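Long-range contact in NADH-rubredoxin oxidoreductase (PDB 3KLJ), which transfers electrons from NADH to rubredoxin through its bound FAD, feeding the rubredoxin-dependent oxygen-scavenging chain of an anaerobic bacterium: residues A[41-52]-A[129-137]. Numbering follows the deposited sequence. Where two conformers were deposited one is given.
Sequences EKYLPYYRPRLN and SLYSYDDAL. With FAD (flavin-adenine dinucleotide), chain B.
At the FAD pyrophosphate, R48 of the FAD-binding domain meets Y131 of the NADH-binding domain. R48 sets its CD over one face of the Y131 ring (CH-pi, 4.2 Å to the centroid), and Y131 CE2 lies over the guanidinium, the planes 15° apart. Both grip one phosphate: R48 NE donates to FAD O2A at 2.7 Å, nearly straight, and Y131 OH donates to FAD O1A at 2.5 Å, O1A lying at the ring edge. R48 NH2 also donates to Y131 O (3.0 Å), coming from above the carbonyl plane, and NH1 forms a salt bridge to E41 OE2; these three R48 bonds, directed close to the guanidinium plane, together hold its rotation. Next to it, Y46 OH accepts from Y133 N (3.0 Å) and from R48 NH2, and gives its proton to E41 OE1. S132 and D135 form the capping box that starts helix 133-146. On that helix, K42 NZ forms a salt bridge to D134 OD2 (2.7 Å) and Y43 OH donates to D134 OD1 (2.7 Å), both on the syn side. Y133 turns its edge to the Y43 face, planes at 80°, a T-shaped pair, and L51 CD2 packs on Y133 and A136. The FAD- and NADH-binding domains of this GR-fold flavoprotein thus meet at the FAD pyrophosphate.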
ATOM      1  N   GLU A  41     -15.417   8.874  -0.110  1.00 23.57           N
ATOM      2  CA  GLU A  41     -16.213   7.675  -0.404  1.00 23.36           C
ATOM      3  C   GLU A  41     -17.541   7.687   0.359  1.00 23.47           C
ATOM      4  O   GLU A  41     -17.708   8.445   1.319  1.00 23.68           O
ATOM      5  CB  GLU A  41     -15.432   6.396  -0.060  1.00 23.17           C
ATOM      6  CG  GLU A  41     -14.013   6.320  -0.641  1.00 22.46           C
ATOM      7  CD  GLU A  41     -13.375   4.938  -0.474  1.00 22.87           C
ATOM      8  OE1 GLU A  41     -14.061   3.923  -0.687  1.00 22.91           O
ATOM      9  OE2 GLU A  41     -12.174   4.867  -0.145  1.00 25.68           O
ATOM     10  N   LYS A  42     -18.480   6.843  -0.065  1.00 23.11           N
ATOM     11  CA  LYS A  42     -19.788   6.776   0.591  1.00 23.13           C
ATOM     12  C   LYS A  42     -19.839   5.726   1.707  1.00 22.80           C
ATOM     13  O   LYS A  42     -20.911   5.430   2.246  1.00 23.06           O
ATOM     14  CB  LYS A  42     -20.921   6.581  -0.431  1.00 23.10           C
ATOM     15  CG  LYS A  42     -20.722   5.448  -1.422  1.00 24.47           C
ATOM     16  CD  LYS A  42     -21.846   5.430  -2.464  1.00 25.95           C
ATOM     17  CE  LYS A  42     -21.451   4.625  -3.703  1.00 26.50           C
ATOM     18  NZ  LYS A  42     -20.464   5.364  -4.544  1.00 26.16           N
ATOM     19  N   TYR A  43     -18.668   5.193   2.055  1.00 21.86           N
ATOM     20  CA  TYR A  43     -18.536   4.145   3.068  1.00 21.39           C
ATOM     21  C   TYR A  43     -17.672   4.609   4.232  1.00 21.03           C
ATOM     22  O   TYR A  43     -16.759   5.425   4.060  1.00 21.63           O
ATOM     23  CB  TYR A  43     -17.945   2.854   2.449  1.00 20.52           C
ATOM     24  CG  TYR A  43     -18.588   2.488   1.124  1.00 19.70           C
ATOM     25  CD1 TYR A  43     -19.900   2.006   1.072  1.00 17.35           C
ATOM     26  CD2 TYR A  43     -17.902   2.660  -0.082  1.00 18.44           C
ATOM     27  CE1 TYR A  43     -20.504   1.688  -0.141  1.00 17.30           C
ATOM     28  CE2 TYR A  43     -18.497   2.338  -1.302  1.00 16.87           C
ATOM     29  CZ  TYR A  43     -19.800   1.856  -1.321  1.00 16.85           C
ATOM     30  OH  TYR A  43     -20.404   1.534  -2.516  1.00 15.60           O
ATOM     31  N   LEU A  44     -17.977   4.094   5.419  1.00 20.71           N
ATOM     32  CA  LEU A  44     -17.124   4.268   6.598  1.00 20.13           C
ATOM     33  C   LEU A  44     -15.739   3.634   6.373  1.00 19.67           C
ATOM     34  O   LEU A  44     -15.566   2.863   5.425  1.00 19.67           O
ATOM     35  CB  LEU A  44     -17.812   3.644   7.816  1.00 20.14           C
ATOM     36  CG  LEU A  44     -18.735   4.503   8.707  1.00 21.05           C
ATOM     37  CD1 LEU A  44     -18.962   5.946   8.239  1.00 19.24           C
ATOM     38  CD2 LEU A  44     -20.046   3.803   9.021  1.00 18.36           C
ATOM     39  N   PRO A  45     -14.746   3.978   7.223  1.00 18.82           N
ATOM     40  CA  PRO A  45     -13.434   3.351   7.123  1.00 18.55           C
ATOM     41  C   PRO A  45     -13.494   1.830   7.038  1.00 17.63           C
ATOM     42  O   PRO A  45     -14.148   1.180   7.855  1.00 16.66           O
ATOM     43  CB  PRO A  45     -12.752   3.784   8.418  1.00 18.16           C
ATOM     44  CG  PRO A  45     -13.273   5.166   8.630  1.00 18.99           C
ATOM     45  CD  PRO A  45     -14.705   5.162   8.105  1.00 18.70           C
ATOM     46  N   TYR A  46     -12.794   1.278   6.055  1.00 17.34           N
ATOM     47  CA  TYR A  46     -12.750  -0.169   5.883  1.00 17.44           C
ATOM     48  C   TYR A  46     -11.332  -0.685   5.696  1.00 17.40           C
ATOM     49  O   TYR A  46     -10.422   0.078   5.330  1.00 17.60           O
ATOM     50  CB  TYR A  46     -13.660  -0.604   4.736  1.00 17.40           C
ATOM     51  CG  TYR A  46     -13.409   0.061   3.394  1.00 18.57           C
ATOM     52  CD1 TYR A  46     -14.116   1.211   3.015  1.00 19.57           C
ATOM     53  CD2 TYR A  46     -12.494  -0.479   2.486  1.00 18.78           C
ATOM     54  CE1 TYR A  46     -13.913   1.809   1.765  1.00 19.79           C
ATOM     55  CE2 TYR A  46     -12.280   0.107   1.242  1.00 19.89           C
ATOM     56  CZ  TYR A  46     -12.996   1.250   0.884  1.00 20.50           C
ATOM     57  OH  TYR A  46     -12.780   1.820  -0.355  1.00 19.89           O
ATOM     58  N   TYR A  47     -11.151  -1.975   5.975  1.00 17.29           N
ATOM     59  CA  TYR A  47      -9.842  -2.619   5.894  1.00 16.83           C
ATOM     60  C   TYR A  47      -9.513  -2.863   4.424  1.00 16.26           C
ATOM     61  O   TYR A  47      -9.726  -3.966   3.888  1.00 15.43           O
ATOM     62  CB  TYR A  47      -9.828  -3.934   6.683  1.00 17.21           C
ATOM     63  CG  TYR A  47      -8.437  -4.356   7.103  1.00 17.81           C
ATOM     64  CD1 TYR A  47      -7.662  -5.174   6.286  1.00 17.43           C
ATOM     65  CD2 TYR A  47      -7.893  -3.923   8.314  1.00 17.79           C
ATOM     66  CE1 TYR A  47      -6.370  -5.558   6.663  1.00 18.99           C
ATOM     67  CE2 TYR A  47      -6.612  -4.305   8.703  1.00 18.53           C
ATOM     68  CZ  TYR A  47      -5.860  -5.126   7.872  1.00 17.48           C
ATOM     69  OH  TYR A  47      -4.596  -5.495   8.233  1.00 18.65           O
ATOM     70  N   ARG A  48      -9.009  -1.809   3.789  1.00 14.62           N
ATOM     71  CA  ARG A  48      -8.739  -1.789   2.347  1.00 14.29           C
ATOM     72  C   ARG A  48      -7.980  -3.021   1.778  1.00 13.71           C
ATOM     73  O   ARG A  48      -8.328  -3.475   0.687  1.00 13.08           O
ATOM     74  CB  ARG A  48      -8.035  -0.475   1.955  1.00 13.85           C
ATOM     75  CG  ARG A  48      -8.006  -0.161   0.441  1.00 14.46           C
ATOM     76  CD  ARG A  48      -7.357   1.229   0.161  1.00 12.91           C
ATOM     77  NE  ARG A  48      -8.070   2.303   0.865  1.00 11.78           N
ATOM     78  CZ  ARG A  48      -9.281   2.756   0.533  1.00 12.30           C
ATOM     79  NH1 ARG A  48      -9.849   3.719   1.248  1.00 12.12           N
ATOM     80  NH2 ARG A  48      -9.929   2.258  -0.513  1.00 12.52           N
ATOM     81  N   PRO A  49      -6.945  -3.551   2.493  1.00 13.60           N
ATOM     82  CA  PRO A  49      -6.255  -4.733   1.949  1.00 13.91           C
ATOM     83  C   PRO A  49      -7.124  -5.967   1.717  1.00 14.85           C
ATOM     84  O   PRO A  49      -6.670  -6.899   1.051  1.00 14.79           O
ATOM     85  CB  PRO A  49      -5.168  -5.031   3.002  1.00 14.02           C
ATOM     86  CG  PRO A  49      -4.858  -3.668   3.593  1.00 13.64           C
ATOM     87  CD  PRO A  49      -6.232  -3.010   3.671  1.00 13.16           C
ATOM     88  N   ARG A  50      -8.357  -5.977   2.224  1.00 15.04           N
ATOM     89  CA  ARG A  50      -9.217  -7.145   2.038  1.00 16.30           C
ATOM     90  C   ARG A  50     -10.131  -7.009   0.816  1.00 16.38           C
ATOM     91  O   ARG A  50     -11.008  -7.833   0.622  1.00 16.21           O
ATOM     92  CB  ARG A  50     -10.035  -7.465   3.296  1.00 16.12           C
ATOM     93  CG  ARG A  50      -9.233  -7.410   4.562  1.00 18.31           C
ATOM     94  CD  ARG A  50      -9.492  -8.557   5.484  1.00 19.86           C
ATOM     95  NE  ARG A  50     -10.747  -8.448   6.200  1.00 22.42           N
ATOM     96  CZ  ARG A  50     -11.777  -9.282   6.065  1.00 20.56           C
ATOM     97  NH1 ARG A  50     -11.724 -10.301   5.224  1.00 21.68           N
ATOM     98  NH2 ARG A  50     -12.870  -9.086   6.776  1.00 18.84           N
ATOM     99  N   LEU A  51      -9.901  -5.982  -0.005  1.00 16.95           N
ATOM    100  CA  LEU A  51     -10.687  -5.777  -1.226  1.00 17.46           C
ATOM    101  C   LEU A  51     -10.653  -7.004  -2.150  1.00 18.42           C
ATOM    102  O   LEU A  51     -11.636  -7.302  -2.833  1.00 18.47           O
ATOM    103  CB  LEU A  51     -10.255  -4.495  -1.960  1.00 17.09           C
ATOM    104  CG  LEU A  51     -10.775  -3.177  -1.361  1.00 16.27           C
ATOM    105  CD1 LEU A  51     -10.167  -1.975  -2.064  1.00 15.38           C
ATOM    106  CD2 LEU A  51     -12.305  -3.090  -1.393  1.00 13.75           C
ATOM    107  N   ASN A  52      -9.535  -7.728  -2.145  1.00 19.04           N
ATOM    108  CA  ASN A  52      -9.422  -8.957  -2.922  0.50 19.60           C
ATOM    109  C   ASN A  52     -10.457 -10.007  -2.507  1.00 19.63           C
ATOM    110  O   ASN A  52     -10.866 -10.826  -3.320  1.00 20.05           O
ATOM    111  CB  ASN A  52      -7.996  -9.514  -2.855  0.50 19.86           C
ATOM    112  CG  ASN A  52      -7.047  -8.786  -3.796  0.50 20.42           C
ATOM    113  OD1 ASN A  52      -7.387  -8.527  -4.950  0.50 21.75           O
ATOM    114  ND2 ASN A  52      -5.857  -8.452  -3.307  0.50 20.95           N
ATOM    115  N   SER A 129      -8.723  -0.015 -12.280  1.00 16.66           N
ATOM    116  CA  SER A 129      -7.755  -0.330 -11.237  1.00 16.68           C
ATOM    117  C   SER A 129      -8.465  -0.602  -9.935  1.00 16.45           C
ATOM    118  O   SER A 129      -9.615  -0.218  -9.750  1.00 16.49           O
ATOM    119  CB  SER A 129      -6.687   0.755 -11.070  1.00 16.36           C
ATOM    120  OG  SER A 129      -7.162   2.026 -11.407  1.00 15.28           O
ATOM    121  N   LEU A 130      -7.770  -1.292  -9.045  1.00 16.06           N
ATOM    122  CA  LEU A 130      -8.333  -1.656  -7.775  1.00 15.94           C
ATOM    123  C   LEU A 130      -7.717  -0.782  -6.692  1.00 15.94           C
ATOM    124  O   LEU A 130      -6.562  -0.983  -6.294  1.00 16.32           O
ATOM    125  CB  LEU A 130      -8.084  -3.143  -7.495  1.00 15.88           C
ATOM    126  CG  LEU A 130      -8.569  -3.712  -6.162  1.00 15.93           C
ATOM    127  CD1 LEU A 130     -10.079  -3.512  -6.019  1.00 14.56           C
ATOM    128  CD2 LEU A 130      -8.189  -5.189  -6.039  1.00 15.31           C
ATOM    129  N   TYR A 131      -8.487   0.198  -6.243  1.00 15.65           N
ATOM    130  CA  TYR A 131      -8.127   0.979  -5.071  1.00 15.42           C
ATOM    131  C   TYR A 131      -9.259   0.955  -4.048  1.00 15.40           C
ATOM    132  O   TYR A 131      -9.022   0.699  -2.866  1.00 15.29           O
ATOM    133  CB  TYR A 131      -7.748   2.429  -5.416  1.00 15.24           C
ATOM    134  CG  TYR A 131      -7.015   3.063  -4.254  1.00 14.74           C
ATOM    135  CD1 TYR A 131      -5.652   2.837  -4.073  1.00 14.16           C
ATOM    136  CD2 TYR A 131      -7.692   3.827  -3.299  1.00 14.22           C
ATOM    137  CE1 TYR A 131      -4.971   3.366  -2.989  1.00 14.02           C
ATOM    138  CE2 TYR A 131      -7.021   4.363  -2.209  1.00 13.31           C
ATOM    139  CZ  TYR A 131      -5.653   4.120  -2.063  1.00 14.35           C
ATOM    140  OH  TYR A 131      -4.951   4.647  -1.002  1.00 15.35           O
ATOM    141  N   SER A 132     -10.481   1.199  -4.523  1.00 15.14           N
ATOM    142  CA  SER A 132     -11.645   1.412  -3.661  1.00 15.26           C
ATOM    143  C   SER A 132     -12.633   0.255  -3.693  1.00 14.81           C
ATOM    144  O   SER A 132     -12.563  -0.609  -4.567  1.00 14.84           O
ATOM    145  CB  SER A 132     -12.370   2.673  -4.094  1.00 14.92           C
ATOM    146  OG  SER A 132     -12.971   2.461  -5.355  1.00 16.51           O
ATOM    147  N   TYR A 133     -13.568   0.250  -2.746  1.00 14.82           N
ATOM    148  CA  TYR A 133     -14.634  -0.759  -2.750  1.00 14.82           C
ATOM    149  C   TYR A 133     -15.453  -0.699  -4.041  1.00 15.11           C
ATOM    150  O   TYR A 133     -15.799  -1.734  -4.602  1.00 14.98           O
ATOM    151  CB  TYR A 133     -15.535  -0.615  -1.525  1.00 14.84           C
ATOM    152  CG  TYR A 133     -16.691  -1.595  -1.510  1.00 14.31           C
ATOM    153  CD1 TYR A 133     -16.486  -2.943  -1.198  1.00 13.49           C
ATOM    154  CD2 TYR A 133     -17.992  -1.179  -1.822  1.00 14.49           C
ATOM    155  CE1 TYR A 133     -17.549  -3.854  -1.191  1.00 13.77           C
ATOM    156  CE2 TYR A 133     -19.065  -2.089  -1.817  1.00 12.96           C
ATOM    157  CZ  TYR A 133     -18.830  -3.417  -1.501  1.00 13.79           C
ATOM    158  OH  TYR A 133     -19.872  -4.320  -1.484  1.00 15.20           O
ATOM    159  N   ASP A 134     -15.755   0.514  -4.510  1.00 15.31           N
ATOM    160  CA  ASP A 134     -16.473   0.684  -5.781  1.00 15.61           C
ATOM    161  C   ASP A 134     -15.673   0.139  -6.971  1.00 15.62           C
ATOM    162  O   ASP A 134     -16.254  -0.414  -7.903  1.00 16.07           O
ATOM    163  CB  ASP A 134     -16.871   2.147  -6.001  1.00 15.48           C
ATOM    164  CG  ASP A 134     -18.081   2.565  -5.161  1.00 16.27           C
ATOM    165  OD1 ASP A 134     -18.791   1.694  -4.616  1.00 16.81           O
ATOM    166  OD2 ASP A 134     -18.326   3.780  -5.039  1.00 18.13           O
ATOM    167  N   ASP A 135     -14.349   0.293  -6.925  1.00 15.64           N
ATOM    168  CA  ASP A 135     -13.442  -0.287  -7.917  1.00 15.78           C
ATOM    169  C   ASP A 135     -13.615  -1.802  -7.993  1.00 15.96           C
ATOM    170  O   ASP A 135     -13.814  -2.355  -9.078  1.00 15.78           O
ATOM    171  CB  ASP A 135     -11.976   0.023  -7.572  1.00 15.85           C
ATOM    172  CG  ASP A 135     -11.556   1.446  -7.943  1.00 15.89           C
ATOM    173  OD1 ASP A 135     -10.560   1.927  -7.363  1.00 15.16           O
ATOM    174  OD2 ASP A 135     -12.190   2.068  -8.813  1.00 15.31           O
ATOM    175  N   ALA A 136     -13.539  -2.458  -6.832  1.00 15.84           N
ATOM    176  CA  ALA A 136     -13.727  -3.901  -6.733  1.00 16.39           C
ATOM    177  C   ALA A 136     -15.019  -4.338  -7.423  1.00 16.74           C
ATOM    178  O   ALA A 136     -14.996  -5.256  -8.231  1.00 16.86           O
ATOM    179  CB  ALA A 136     -13.707  -4.357  -5.280  1.00 15.78           C
ATOM    180  N   LEU A 137     -16.126  -3.663  -7.115  1.00 17.36           N
ATOM    181  CA  LEU A 137     -17.428  -3.976  -7.719  1.00 17.96           C
ATOM    182  C   LEU A 137     -17.407  -3.844  -9.240  1.00 17.99           C
ATOM    183  O   LEU A 137     -17.902  -4.722  -9.943  1.00 18.43           O
ATOM    184  CB  LEU A 137     -18.535  -3.086  -7.135  1.00 18.18           C
ATOM    185  CG  LEU A 137     -19.009  -3.298  -5.693  1.00 18.84           C
ATOM    186  CD1 LEU A 137     -20.243  -2.444  -5.434  1.00 18.57           C
ATOM    187  CD2 LEU A 137     -19.319  -4.765  -5.409  1.00 20.06           C
TER
HETATM  188  PA  FAD B 401      -6.589   5.193   2.436  1.00 18.30           P
HETATM  189  O1A FAD B 401      -6.382   5.414   0.961  1.00 18.60           O
HETATM  190  O2A FAD B 401      -6.896   3.755   2.775  1.00 19.35           O
HETATM  191  O5B FAD B 401      -7.760   6.142   2.959  1.00 21.06           O
HETATM  192  C5B FAD B 401      -7.782   7.520   2.630  1.00 20.91           C
HETATM  193  C4B FAD B 401      -9.231   7.976   2.456  1.00 21.12           C
HETATM  194  O4B FAD B 401      -9.267   9.387   2.249  1.00 19.85           O
HETATM  195  C3B FAD B 401      -9.868   7.335   1.226  1.00 21.12           C
HETATM  196  O3B FAD B 401     -11.109   6.755   1.594  1.00 23.72           O
HETATM  197  C2B FAD B 401     -10.061   8.474   0.242  1.00 21.25           C
HETATM  198  O2B FAD B 401     -11.252   8.349  -0.503  1.00 23.46           O
HETATM  199  C1B FAD B 401     -10.121   9.688   1.158  1.00 20.89           C
HETATM  200  N9A FAD B 401      -9.722  10.946   0.501  1.00 21.12           N
HETATM  201  C8A FAD B 401      -8.765  11.120  -0.462  1.00 21.82           C
HETATM  202  N7A FAD B 401      -8.716  12.433  -0.788  1.00 21.27           N
HETATM  203  C5A FAD B 401      -9.620  13.103  -0.044  1.00 21.30           C
HETATM  204  C6A FAD B 401      -9.979  14.450   0.012  1.00 21.45           C
HETATM  205  N6A FAD B 401      -9.588  15.287  -0.950  1.00 20.16           N
HETATM  206  N1A FAD B 401     -10.974  14.839   0.892  1.00 20.91           N
HETATM  207  C2A FAD B 401     -11.602  13.913   1.704  1.00 20.44           C
HETATM  208  N3A FAD B 401     -11.247  12.579   1.633  1.00 21.51           N
HETATM  209  C4A FAD B 401     -10.264  12.179   0.773  1.00 21.55           C
HETATM  210  N1  FAD B 401      -1.092  -2.734   2.759  1.00 20.18           N
HETATM  211  C2  FAD B 401      -0.385  -3.674   3.478  1.00 21.45           C
HETATM  212  O2  FAD B 401       0.331  -3.314   4.397  1.00 21.38           O
HETATM  213  N3  FAD B 401      -0.498  -5.019   3.189  1.00 20.29           N
HETATM  214  C4  FAD B 401      -1.312  -5.433   2.162  1.00 21.27           C
HETATM  215  O4  FAD B 401      -1.379  -6.641   1.920  1.00 20.99           O
HETATM  216  C4X FAD B 401      -2.028  -4.488   1.412  1.00 20.65           C
HETATM  217  N5  FAD B 401      -2.863  -4.880   0.377  1.00 19.24           N
HETATM  218  C5X FAD B 401      -3.569  -3.942  -0.353  1.00 18.91           C
HETATM  219  C6  FAD B 401      -4.406  -4.346  -1.402  1.00 18.36           C
HETATM  220  C7  FAD B 401      -5.125  -3.381  -2.126  1.00 17.62           C
HETATM  221  C7M FAD B 401      -6.023  -3.807  -3.250  1.00 17.50           C
HETATM  222  C8  FAD B 401      -4.997  -2.028  -1.812  1.00 17.67           C
HETATM  223  C8M FAD B 401      -5.751  -0.970  -2.578  1.00 16.29           C
HETATM  224  C9  FAD B 401      -4.159  -1.636  -0.774  1.00 17.60           C
HETATM  225  C9A FAD B 401      -3.447  -2.588  -0.039  1.00 19.92           C
HETATM  226  N10 FAD B 401      -2.615  -2.188   1.005  1.00 19.59           N
HETATM  227  C10 FAD B 401      -1.911  -3.133   1.726  1.00 20.39           C
HETATM  228  C1' FAD B 401      -2.462  -0.739   1.329  1.00 19.11           C
HETATM  229  C2' FAD B 401      -3.325  -0.304   2.495  1.00 19.92           C
HETATM  230  O2' FAD B 401      -4.681  -0.436   2.118  1.00 21.00           O
HETATM  231  C3' FAD B 401      -2.989   1.145   2.783  1.00 19.07           C
HETATM  232  O3' FAD B 401      -1.660   1.237   3.262  1.00 21.52           O
HETATM  233  C4' FAD B 401      -3.912   1.781   3.809  1.00 19.39           C
HETATM  234  O4' FAD B 401      -5.267   1.679   3.392  1.00 18.88           O
HETATM  235  C5' FAD B 401      -3.554   3.257   3.926  1.00 18.13           C
HETATM  236  O5' FAD B 401      -4.536   3.863   4.727  1.00 18.38           O
HETATM  237  P   FAD B 401      -4.756   5.435   4.647  1.00 17.46           P
HETATM  238  O1P FAD B 401      -5.827   5.826   5.652  1.00 18.90           O
HETATM  239  O2P FAD B 401      -3.453   6.179   4.808  1.00 18.74           O
HETATM  240  O3P FAD B 401      -5.241   5.725   3.135  1.00 17.98           O
HETATM  241  O   HOH W   1     -15.376   3.300  -2.915  1.00 15.23           O
HETATM  242  O   HOH W   2     -17.524   5.507  -2.835  1.00 18.71           O